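DyP-type peroxidase (Thermobifida cellulosilytica, PDB 4GS1) is a haem-containing dye-decolourising peroxidase that probably uses hydrogen peroxide to oxidise dyes and other reducing substrates. Local coordinates at residues 159-162 and 163-167; 138-142 and 143-147; 85-89 and 90-94; 115-119 and 120-124. All blocks are in the same frame, centred on the assembly; numbering follows the deposited sequence.

Contact 1: 159-162 and 163-167; sequences MVLA and AAVDE
L161 and V165 meet one turn apart on helix 158-172, which packs on the four-stranded antiparallel sheet of the ferredoxin-like N-terminal half. Their apolar contact joins CD1 of L161 to CG2 of V165 at 3.9 Å, the two side chains crossing at a slant. The torsions account for it: L161 carries CG anti to its own N (chi1 176°), while V165 turns CG2 beside its backbone N, back along the helix. Both residues also touch V153 of strand 149-155, and V165 goes on to H52 and I54 of strand 50-58. V165 thus packs on the sheet, and it touches W328 of the second subunit as well.

The backbone supplies four consecutive alpha-helical bonds. A163 N reaches M159 O at 3.1 Å, and A164 N reaches V160 O at the same 3.1 Å. V165 N to L161 O is 2.9 Å. The last, D166 N to A162 O, measures 3.0 Å.

The methyls of A162, A163 and A164 each meet different surroundings. A162 packs on F185 of the second subunit, A163 touches P92 of its own chain, and A164 touches V153 and L105.

Charge enters with D166, whose OD1 forms a salt bridge to R334 of the second subunit, so the helix also meets the dimer interface. Beyond the leucine contact, V165 CG2 also lies 3.3 Å from the carbonyl oxygen of L161.

Contact 2: 138-142 and 143-147; sequences DDLRP and RWCGG
R141 lies alongside W144 three residues on, both side chains pointing the same way as the chain turns back between them. Starting from the backbone, CB of R141 sits over one face of the indole, 3.6 Å above its plane and offset toward the rim. CG follows over the same face, 4.0 Å from CE3 of W144. The chain bends at chi2 (70°), which carries CD along the six-membered ring, 4.0 Å from CZ3 of W144. NE is still close to that atom, and the guanidinium beyond lies only 18° from parallel to the indole. At the tip, NH1 of R141 donates to D139 O at 2.9 Å and makes a weaker, charged bond to D139 OD2 at 3.2 Å. D139 thus fixes the end of the arginine from its own side of the turn.

Two overlapping type I beta turns, 141-144 and 142-145, shape the backbone. W144 N to R141 O at 2.9 Å closes the first and C145 N to P142 O at 3.1 Å the second. C145 SG rests against L140 CB at 3.8 Å.

This loop leads from helix 113-118 to strand 149-155 and runs beside strand 369-379, where W144 touches E372. R246 makes a cation-pi contact with W144, and R329 comes close to R141. The carboxylate of D139, and more weakly that of E372, would offset part of this gathered positive charge.

Contact 3: 85-89 and 90-94; sequences ARLHA and DGPEG
L87 sends its CD2 methyl onto the ring of P92, five residues further on, coming within 3.6 Å of P92 CA and 4.0 Å of P92 CG. CG of L87 stands anti to the carbonyl carbon (chi1 -72°), and although CB leaves the backbone away from the following loop, the far methyl comes round to meet the proline. The same leucine touches E167 and L168 of helix 158-172, and P92 touches A163 and E167 there, so the pair packs the end of helix 66-90 and the start of its loop against helix 158-172.

The backbone beneath this contact is the end of helix 66-90. D90 N still makes a regular alpha-helical bond to R86 O, short at 2.7 Å. G91 N then reaches L87 O at 2.9 Å, but from 38° above the carbonyl plane, as the chain begins to leave the helical path. G91 has a positive phi of 80° and is the positive-phi glycine (C' position) that commonly terminates a helix. P92 follows directly and starts the loop toward strand 106-111.

The polar side chains here look outside the turn for their partners. D90 has its CB 3.5 Å from R86 O, while its carboxylate is turned back over the A89 peptide. R86 does not pair with D90: its NH1 forms a salt bridge to E167, the residue that also accepts a hydrogen bond from E93 N. H88, on another side of the helix, uses NE2 to bond to V107 N, at the edge strand 106-111.

Contact 4: 115-119 and 120-124; sequences LLEAM and DAADR
L116 points its CD2 methyl at the far end of the turn, reaching R124 O at 3.6 Å and R124 CB at 4.0 Å. R124 sets out toward the leucine, then its chain bends at chi2 and chi3 and the guanidinium leaves for other partners, among them the carbonyl oxygens of A232 and D391. W235 and L392 also touch L116, placing the leucine on the buried side.

A121 directs its methyl back at the helix, 3.6 Å from L116 O and 4.2 Å from M119 CB. E117 meets the turn from another direction: its chain folds at chi2 (-51°), and OE2 comes to 3.9 Å from A122 CB while forming a salt bridge to R125. CB of D120 leaves the backbone away from helix 113-118, and its side chain touches P66 at the start of helix 66-90.

Two backbone bonds close the turn beneath these side chains. A121 N to L116 O, 2.8 Å, is the 6→1 bond, and D120 N to E117 O, 3.0 Å, the 5→2 bond. With phi of D120 positive at 54°, this is a Schellman motif ending helix 113-118, followed directly by the 3-10 turn 122-124.

In the fold
All four contacts belong to the N-terminal half of the chain, but they differ in depth. Contact 1 is buried, with methyl groups facing the sheet and a charged edge facing the second subunit; contact 4 is partly buried, while contacts 2 and 3 lie at the surface. Contacts 1 and 3 touch directly through E167, which ties the C-terminal end of helix 66-90 and the loop after it to the body of helix 158-172. Contact 4 touches helix 66-90 too, but nearer its start, about 19 Å from contact 3 between nearest atoms. Contacts 3 and 4 both end helices with a positive-phi residue, a glycine in one and an aspartate in the other. Contact 2 is instead an arginine-rich loop turn, whose L140 side chain lies about 11 Å from the haem.

Contact 1: 159-162 and 163-167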
loop_
_atom_site.group_PDB
_atom_site.type_symbol
_atom_site.label_atom_id
_atom_site.label_comp_id
_atom_site.label_asym_id
_atom_site.label_seq_id
_atom_site.Cartn_x
_atom_site.Cartn_y
_atom_site.Cartn_z
ATOM N N MET B 159 -3.953 -7.769 3.732
ATOM C CA MET B 159 -3.430 -9.135 3.714
ATOM C C MET B 159 -4.403 -10.085 3.008
ATOM O O MET B 159 -3.986 -10.950 2.225
ATOM C CB MET B 159 -3.113 -9.606 5.137
ATOM C CG MET B 159 -2.421 -10.932 5.195
ATOM S SD MET B 159 -0.837 -10.880 4.340
ATOM C CE MET B 159 0.113 -11.917 5.454
ATOM N N VAL B 160 -5.695 -9.920 3.265
ATOM C CA VAL B 160 -6.695 -10.665 2.503
ATOM C C VAL B 160 -6.517 -10.362 1.015
ATOM O O VAL B 160 -6.496 -11.271 0.180
ATOM C CB VAL B 160 -8.120 -10.305 2.956
ATOM C CG1 VAL B 160 -9.166 -10.950 2.030
ATOM C CG2 VAL B 160 -8.329 -10.741 4.403
ATOM N N LEU B 161 -6.348 -9.084 0.690
ATOM C CA LEU B 161 -6.159 -8.675 -0.700
ATOM C C LEU B 161 -4.919 -9.293 -1.333
ATOM O O LEU B 161 -5.003 -9.843 -2.426
ATOM C CB LEU B 161 -6.100 -7.147 -0.811
ATOM C CG LEU B 161 -5.807 -6.578 -2.201
ATOM C CD1 LEU B 161 -6.853 -7.024 -3.192
ATOM C CD2 LEU B 161 -5.745 -5.048 -2.134
ATOM N N ALA B 162 -3.769 -9.208 -0.660
ATOM C CA ALA B 162 -2.530 -9.726 -1.248
ATOM C C ALA B 162 -2.597 -11.235 -1.480
ATOM O O ALA B 162 -2.075 -11.742 -2.475
ATOM C CB ALA B 162 -1.324 -9.367 -0.374
ATOM N N ALA B 163 -3.257 -11.949 -0.579
ATOM C CA ALA B 163 -3.391 -13.391 -0.722
ATOM C C ALA B 163 -4.254 -13.733 -1.930
ATOM O O ALA B 163 -3.930 -14.645 -2.688
ATOM C CB ALA B 163 -3.967 -14.008 0.551
ATOM N N ALA B 164 -5.341 -12.989 -2.119
ATOM C CA ALA B 164 -6.233 -13.219 -3.249
ATOM C C ALA B 164 -5.515 -12.927 -4.560
ATOM O O ALA B 164 -5.634 -13.684 -5.523
ATOM C CB ALA B 164 -7.490 -12.361 -3.125
ATOM N N VAL B 165 -4.768 -11.825 -4.594
ATOM C CA VAL B 165 -4.044 -11.433 -5.792
ATOM C C VAL B 165 -3.022 -12.489 -6.212
ATOM O O VAL B 165 -2.961 -12.873 -7.384
ATOM C CB VAL B 165 -3.351 -10.085 -5.585
ATOM C CG1 VAL B 165 -2.305 -9.840 -6.682
ATOM C CG2 VAL B 165 -4.390 -8.970 -5.585
ATOM N N ASP B 166 -2.235 -12.969 -5.258
ATOM C CA ASP B 166 -1.194 -13.946 -5.588
ATOM C C ASP B 166 -1.821 -15.234 -6.110
ATOM O O ASP B 166 -1.318 -15.855 -7.057
ATOM C CB ASP B 166 -0.284 -14.204 -4.377
ATOM C CG ASP B 166 0.610 -13.004 -4.043
ATOM O OD1 ASP B 166 0.862 -12.184 -4.947
ATOM O OD2 ASP B 166 1.060 -12.884 -2.878
ATOM N N GLU B 167 -2.935 -15.627 -5.502
ATOM C CA GLU B 167 -3.663 -16.807 -5.957
ATOM C C GLU B 167 -4.162 -16.660 -7.401
ATOM O O GLU B 167 -3.961 -17.553 -8.229
ATOM C CB GLU B 167 -4.827 -17.115 -5.006
ATOM C CG GLU B 167 -5.732 -18.242 -5.479
ATOM C CD GLU B 167 -6.861 -18.541 -4.504
ATOM O OE1 GLU B 167 -6.673 -18.363 -3.277
ATOM O OE2 GLU B 167 -7.942 -18.951 -4.969
#

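Contact 2: 138-142 and 143-147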
loop_
_atom_site.group_PDB
_atom_site.type_symbol
_atom_site.label_atom_id
_atom_site.label_comp_id
_atom_site.label_asym_id
_atom_site.label_seq_id
_atom_site.Cartn_x
_atom_site.Cartn_y
_atom_site.Cartn_z
ATOM N N ASP B 138 -1.835 14.396 -22.107
ATOM C CA ASP B 138 -1.341 13.043 -21.793
ATOM C C ASP B 138 0.161 13.049 -21.536
ATOM O O ASP B 138 0.910 13.728 -22.241
ATOM C CB ASP B 138 -1.585 12.072 -22.954
ATOM C CG ASP B 138 -3.028 11.606 -23.068
ATOM O OD1 ASP B 138 -3.848 11.883 -22.169
ATOM O OD2 ASP B 138 -3.332 10.929 -24.078
ATOM N N ASP B 139 0.600 12.280 -20.540
ATOM C CA ASP B 139 2.030 12.019 -20.344
ATOM C C ASP B 139 2.193 10.530 -20.071
ATOM O O ASP B 139 2.790 10.125 -19.069
ATOM C CB ASP B 139 2.565 12.843 -19.168
ATOM C CG ASP B 139 4.087 12.891 -19.124
ATOM O OD1 ASP B 139 4.738 12.681 -20.168
ATOM O OD2 ASP B 139 4.629 13.156 -18.031
ATOM N N LEU B 140 1.663 9.715 -20.982
ATOM C CA LEU B 140 1.523 8.279 -20.753
ATOM C C LEU B 140 2.810 7.467 -20.938
ATOM O O LEU B 140 3.591 7.704 -21.874
ATOM C CB LEU B 140 0.433 7.717 -21.667
ATOM C CG LEU B 140 -0.959 8.327 -21.465
ATOM C CD1 LEU B 140 -1.929 7.803 -22.524
ATOM C CD2 LEU B 140 -1.489 7.988 -20.089
ATOM N N ARG B 141 3.018 6.512 -20.034
ATOM C CA ARG B 141 4.063 5.491 -20.192
ATOM C C ARG B 141 3.413 4.295 -20.867
ATOM O O ARG B 141 2.475 3.723 -20.320
ATOM C CB ARG B 141 4.589 5.027 -18.824
ATOM C CG ARG B 141 5.613 5.935 -18.145
ATOM C CD ARG B 141 5.014 7.236 -17.674
ATOM N NE ARG B 141 5.926 7.959 -16.788
ATOM C CZ ARG B 141 6.063 9.281 -16.787
ATOM N NH1 ARG B 141 5.355 10.020 -17.633
ATOM N NH2 ARG B 141 6.913 9.864 -15.951
ATOM N N PRO B 142 3.916 3.889 -22.048
ATOM C CA PRO B 142 3.262 2.810 -22.804
ATOM C C PRO B 142 3.043 1.503 -22.037
ATOM O O PRO B 142 2.009 0.856 -22.220
ATOM C CB PRO B 142 4.222 2.580 -23.978
ATOM C CG PRO B 142 4.862 3.911 -24.188
ATOM C CD PRO B 142 5.034 4.486 -22.801
ATOM N N ARG B 143 3.995 1.130 -21.185
ATOM C CA ARG B 143 3.887 -0.132 -20.460
ATOM C C ARG B 143 2.931 -0.049 -19.273
ATOM O O ARG B 143 2.628 -1.064 -18.646
ATOM C CB ARG B 143 5.265 -0.628 -20.024
ATOM C CG ARG B 143 6.159 -1.028 -21.198
ATOM C CD ARG B 143 5.447 -1.982 -22.178
ATOM N NE ARG B 143 5.169 -3.306 -21.612
ATOM C CZ ARG B 143 4.873 -4.384 -22.332
ATOM N NH1 ARG B 143 4.823 -4.308 -23.656
ATOM N NH2 ARG B 143 4.642 -5.546 -21.732
ATOM N N TRP B 144 2.457 1.159 -18.978
ATOM C CA TRP B 144 1.439 1.374 -17.951
ATOM C C TRP B 144 0.077 1.606 -18.604
ATOM O O TRP B 144 -0.854 2.079 -17.949
ATOM C CB TRP B 144 1.770 2.603 -17.101
ATOM C CG TRP B 144 2.883 2.445 -16.131
ATOM C CD1 TRP B 144 3.578 1.308 -15.842
ATOM C CD2 TRP B 144 3.428 3.478 -15.303
ATOM N NE1 TRP B 144 4.538 1.579 -14.878
ATOM C CE2 TRP B 144 4.459 2.906 -14.533
ATOM C CE3 TRP B 144 3.146 4.839 -15.147
ATOM C CZ2 TRP B 144 5.206 3.649 -13.613
ATOM C CZ3 TRP B 144 3.882 5.577 -14.222
ATOM C CH2 TRP B 144 4.904 4.980 -13.474
ATOM N N CYS B 145 -0.036 1.285 -19.891
ATOM C CA CYS B 145 -1.294 1.461 -20.605
ATOM C C CYS B 145 -1.813 0.170 -21.209
ATOM O O CYS B 145 -1.036 -0.711 -21.569
ATOM C CB CYS B 145 -1.139 2.485 -21.730
ATOM S SG CYS B 145 -0.755 4.141 -21.160
ATOM N N GLY B 146 -3.131 0.070 -21.336
ATOM C CA GLY B 146 -3.725 -1.045 -22.055
ATOM C C GLY B 146 -3.658 -2.400 -21.366
ATOM O O GLY B 146 -3.554 -2.499 -20.140
ATOM N N GLY B 147 -3.758 -3.457 -22.169
ATOM C CA GLY B 147 -3.802 -4.809 -21.645
ATOM C C GLY B 147 -4.859 -5.653 -22.334
ATOM O O GLY B 147 -5.933 -5.152 -22.670
#

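Contact 3: 85-89 and 90-94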
loop_
_atom_site.group_PDB
_atom_site.type_symbol
_atom_site.label_atom_id
_atom_site.label_comp_id
_atom_site.label_asym_id
_atom_site.label_seq_id
_atom_site.Cartn_x
_atom_site.Cartn_y
_atom_site.Cartn_z
ATOM N N ALA B 85 -15.251 -17.404 -7.696
ATOM C CA ALA B 85 -16.380 -18.037 -7.021
ATOM C C ALA B 85 -15.980 -18.557 -5.645
ATOM O O ALA B 85 -16.696 -18.350 -4.661
ATOM C CB ALA B 85 -16.951 -19.156 -7.873
ATOM N N ARG B 86 -14.834 -19.231 -5.575
ATOM C CA ARG B 86 -14.346 -19.780 -4.312
ATOM C C ARG B 86 -13.886 -18.685 -3.357
ATOM O O ARG B 86 -14.132 -18.770 -2.154
ATOM C CB ARG B 86 -13.190 -20.751 -4.550
ATOM C CG ARG B 86 -13.585 -22.197 -4.810
ATOM C CD ARG B 86 -12.369 -23.125 -4.678
ATOM N NE ARG B 86 -11.396 -22.939 -5.756
ATOM C CZ ARG B 86 -10.340 -22.128 -5.699
ATOM N NH1 ARG B 86 -10.102 -21.407 -4.610
ATOM N NH2 ARG B 86 -9.520 -22.032 -6.735
ATOM N N LEU B 87 -13.197 -17.675 -3.889
ATOM C CA LEU B 87 -12.731 -16.552 -3.076
ATOM C C LEU B 87 -13.904 -15.799 -2.462
ATOM O O LEU B 87 -13.860 -15.430 -1.287
ATOM C CB LEU B 87 -11.884 -15.591 -3.914
ATOM C CG LEU B 87 -10.491 -16.074 -4.317
ATOM C CD1 LEU B 87 -9.910 -15.184 -5.404
ATOM C CD2 LEU B 87 -9.581 -16.083 -3.112
ATOM N N HIS B 88 -14.945 -15.560 -3.261
ATOM C CA HIS B 88 -16.141 -14.867 -2.780
ATOM C C HIS B 88 -16.804 -15.678 -1.659
ATOM O O HIS B 88 -17.270 -15.126 -0.663
ATOM C CB HIS B 88 -17.138 -14.625 -3.930
ATOM C CG HIS B 88 -16.707 -13.569 -4.912
ATOM N ND1 HIS B 88 -17.017 -13.636 -6.256
ATOM C CD2 HIS B 88 -16.016 -12.416 -4.746
ATOM C CE1 HIS B 88 -16.526 -12.577 -6.876
ATOM N NE2 HIS B 88 -15.913 -11.818 -5.984
ATOM N N ALA B 89 -16.821 -16.994 -1.816
ATOM C CA ALA B 89 -17.506 -17.862 -0.865
ATOM C C ALA B 89 -16.678 -18.180 0.383
ATOM O O ALA B 89 -17.215 -18.212 1.492
ATOM C CB ALA B 89 -17.931 -19.152 -1.557
ATOM N N ASP B 90 -15.383 -18.421 0.202
ATOM C CA ASP B 90 -14.554 -18.998 1.264
ATOM C C ASP B 90 -13.296 -18.201 1.627
ATOM O O ASP B 90 -12.613 -18.535 2.597
ATOM C CB ASP B 90 -14.116 -20.418 0.877
ATOM C CG ASP B 90 -15.277 -21.376 0.736
ATOM O OD1 ASP B 90 -15.151 -22.334 -0.053
ATOM O OD2 ASP B 90 -16.307 -21.176 1.410
ATOM N N GLY B 91 -12.974 -17.176 0.845
ATOM C CA GLY B 91 -11.731 -16.452 1.052
ATOM C C GLY B 91 -10.543 -17.180 0.444
ATOM O O GLY B 91 -10.695 -18.262 -0.123
ATOM N N PRO B 92 -9.343 -16.589 0.551
ATOM C CA PRO B 92 -8.141 -17.184 -0.051
ATOM C C PRO B 92 -7.693 -18.489 0.603
ATOM O O PRO B 92 -7.897 -18.678 1.804
ATOM C CB PRO B 92 -7.072 -16.102 0.158
ATOM C CG PRO B 92 -7.869 -14.806 0.287
ATOM C CD PRO B 92 -9.098 -15.226 1.052
ATOM N N GLU B 93 -7.064 -19.352 -0.192
ATOM C CA GLU B 93 -6.588 -20.666 0.244
ATOM C C GLU B 93 -5.412 -20.610 1.226
ATOM O O GLU B 93 -5.367 -21.370 2.198
ATOM C CB GLU B 93 -6.195 -21.499 -0.991
ATOM C CG GLU B 93 -5.832 -22.962 -0.720
ATOM C CD GLU B 93 -4.406 -23.156 -0.218
ATOM O OE1 GLU B 93 -3.485 -22.474 -0.723
ATOM O OE2 GLU B 93 -4.208 -23.989 0.693
ATOM N N GLY B 94 -4.462 -19.719 0.971
ATOM C CA GLY B 94 -3.184 -19.751 1.670
ATOM C C GLY B 94 -3.180 -19.689 3.190
ATOM O O GLY B 94 -4.194 -19.391 3.820
#

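Contact 4: 115-119 and 120-124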
loop_
_atom_site.group_PDB
_atom_site.type_symbol
_atom_site.label_atom_id
_atom_site.label_comp_id
_atom_site.label_asym_id
_atom_site.label_seq_id
_atom_site.Cartn_x
_atom_site.Cartn_y
_atom_site.Cartn_z
ATOM N N LEU B 115 -7.447 -7.898 -26.997
ATOM C CA LEU B 115 -7.737 -9.330 -26.936
ATOM C C LEU B 115 -8.527 -9.739 -28.167
ATOM O O LEU B 115 -8.252 -10.772 -28.787
ATOM C CB LEU B 115 -8.533 -9.689 -25.672
ATOM C CG LEU B 115 -8.774 -11.197 -25.507
ATOM C CD1 LEU B 115 -7.516 -11.896 -25.003
ATOM C CD2 LEU B 115 -9.941 -11.492 -24.588
ATOM N N LEU B 116 -9.520 -8.928 -28.520
ATOM C CA LEU B 116 -10.355 -9.239 -29.675
ATOM C C LEU B 116 -9.528 -9.176 -30.951
ATOM O O LEU B 116 -9.719 -9.987 -31.864
ATOM C CB LEU B 116 -11.576 -8.310 -29.742
ATOM C CG LEU B 116 -12.734 -8.671 -28.801
ATOM C CD1 LEU B 116 -12.439 -8.321 -27.331
ATOM C CD2 LEU B 116 -14.008 -7.987 -29.252
ATOM N N GLU B 117 -8.586 -8.238 -31.011
ATOM C CA GLU B 117 -7.688 -8.165 -32.166
ATOM C C GLU B 117 -6.828 -9.430 -32.285
ATOM O O GLU B 117 -6.689 -9.995 -33.371
ATOM C CB GLU B 117 -6.812 -6.904 -32.118
ATOM C CG GLU B 117 -7.601 -5.592 -32.193
ATOM C CD GLU B 117 -8.595 -5.549 -33.357
ATOM O OE1 GLU B 117 -8.268 -6.063 -34.451
ATOM O OE2 GLU B 117 -9.711 -5.002 -33.178
ATOM N N ALA B 118 -6.271 -9.885 -31.165
ATOM C CA ALA B 118 -5.463 -11.107 -31.163
ATOM C C ALA B 118 -6.269 -12.341 -31.572
ATOM O O ALA B 118 -5.720 -13.281 -32.144
ATOM C CB ALA B 118 -4.829 -11.326 -29.795
ATOM N N MET B 119 -7.564 -12.345 -31.262
ATOM C CA MET B 119 -8.427 -13.470 -31.626
ATOM C C MET B 119 -8.986 -13.334 -33.041
ATOM O O MET B 119 -9.796 -14.162 -33.459
ATOM C CB MET B 119 -9.595 -13.610 -30.640
ATOM C CG MET B 119 -9.181 -13.863 -29.204
ATOM S SD MET B 119 -10.574 -14.118 -28.076
ATOM C CE MET B 119 -11.447 -12.564 -28.218
ATOM N N ASP B 120 -8.556 -12.297 -33.764
ATOM C CA ASP B 120 -9.083 -12.004 -35.103
ATOM C C ASP B 120 -10.605 -11.907 -35.017
ATOM O O ASP B 120 -11.335 -12.530 -35.789
ATOM C CB ASP B 120 -8.637 -13.072 -36.117
ATOM C CG ASP B 120 -8.916 -12.677 -37.562
ATOM O OD1 ASP B 120 -8.948 -11.466 -37.872
ATOM O OD2 ASP B 120 -9.100 -13.588 -38.397
ATOM N N ALA B 121 -11.072 -11.117 -34.054
ATOM C CA ALA B 121 -12.498 -10.999 -33.776
ATOM C C ALA B 121 -12.976 -9.552 -33.748
ATOM O O ALA B 121 -13.800 -9.180 -32.909
ATOM C CB ALA B 121 -12.834 -11.691 -32.464
ATOM N N ALA B 122 -12.474 -8.739 -34.672
ATOM C CA ALA B 122 -12.857 -7.332 -34.731
ATOM C C ALA B 122 -14.356 -7.171 -34.973
ATOM O O ALA B 122 -14.942 -6.143 -34.633
ATOM C CB ALA B 122 -12.057 -6.612 -35.808
ATOM N N ASP B 123 -14.977 -8.195 -35.556
ATOM C CA ASP B 123 -16.417 -8.170 -35.799
ATOM C C ASP B 123 -17.226 -8.295 -34.504
ATOM O O ASP B 123 -18.425 -8.006 -34.488
ATOM C CB ASP B 123 -16.824 -9.273 -36.786
ATOM C CG ASP B 123 -16.537 -10.666 -36.260
ATOM O OD1 ASP B 123 -17.417 -11.544 -36.389
ATOM O OD2 ASP B 123 -15.430 -10.892 -35.729
ATOM N N ARG B 124 -16.574 -8.726 -33.425
ATOM C CA ARG B 124 -17.240 -8.858 -32.130
ATOM C C ARG B 124 -17.033 -7.614 -31.268
ATOM O O ARG B 124 -17.515 -7.548 -30.142
ATOM C CB ARG B 124 -16.722 -10.084 -31.371
ATOM C CG ARG B 124 -16.739 -11.389 -32.153
ATOM C CD ARG B 124 -18.157 -11.825 -32.505
ATOM N NE ARG B 124 -19.030 -11.907 -31.334
ATOM C CZ ARG B 124 -19.018 -12.902 -30.449
ATOM N NH1 ARG B 124 -18.162 -13.909 -30.579
ATOM N NH2 ARG B 124 -19.859 -12.883 -29.423
#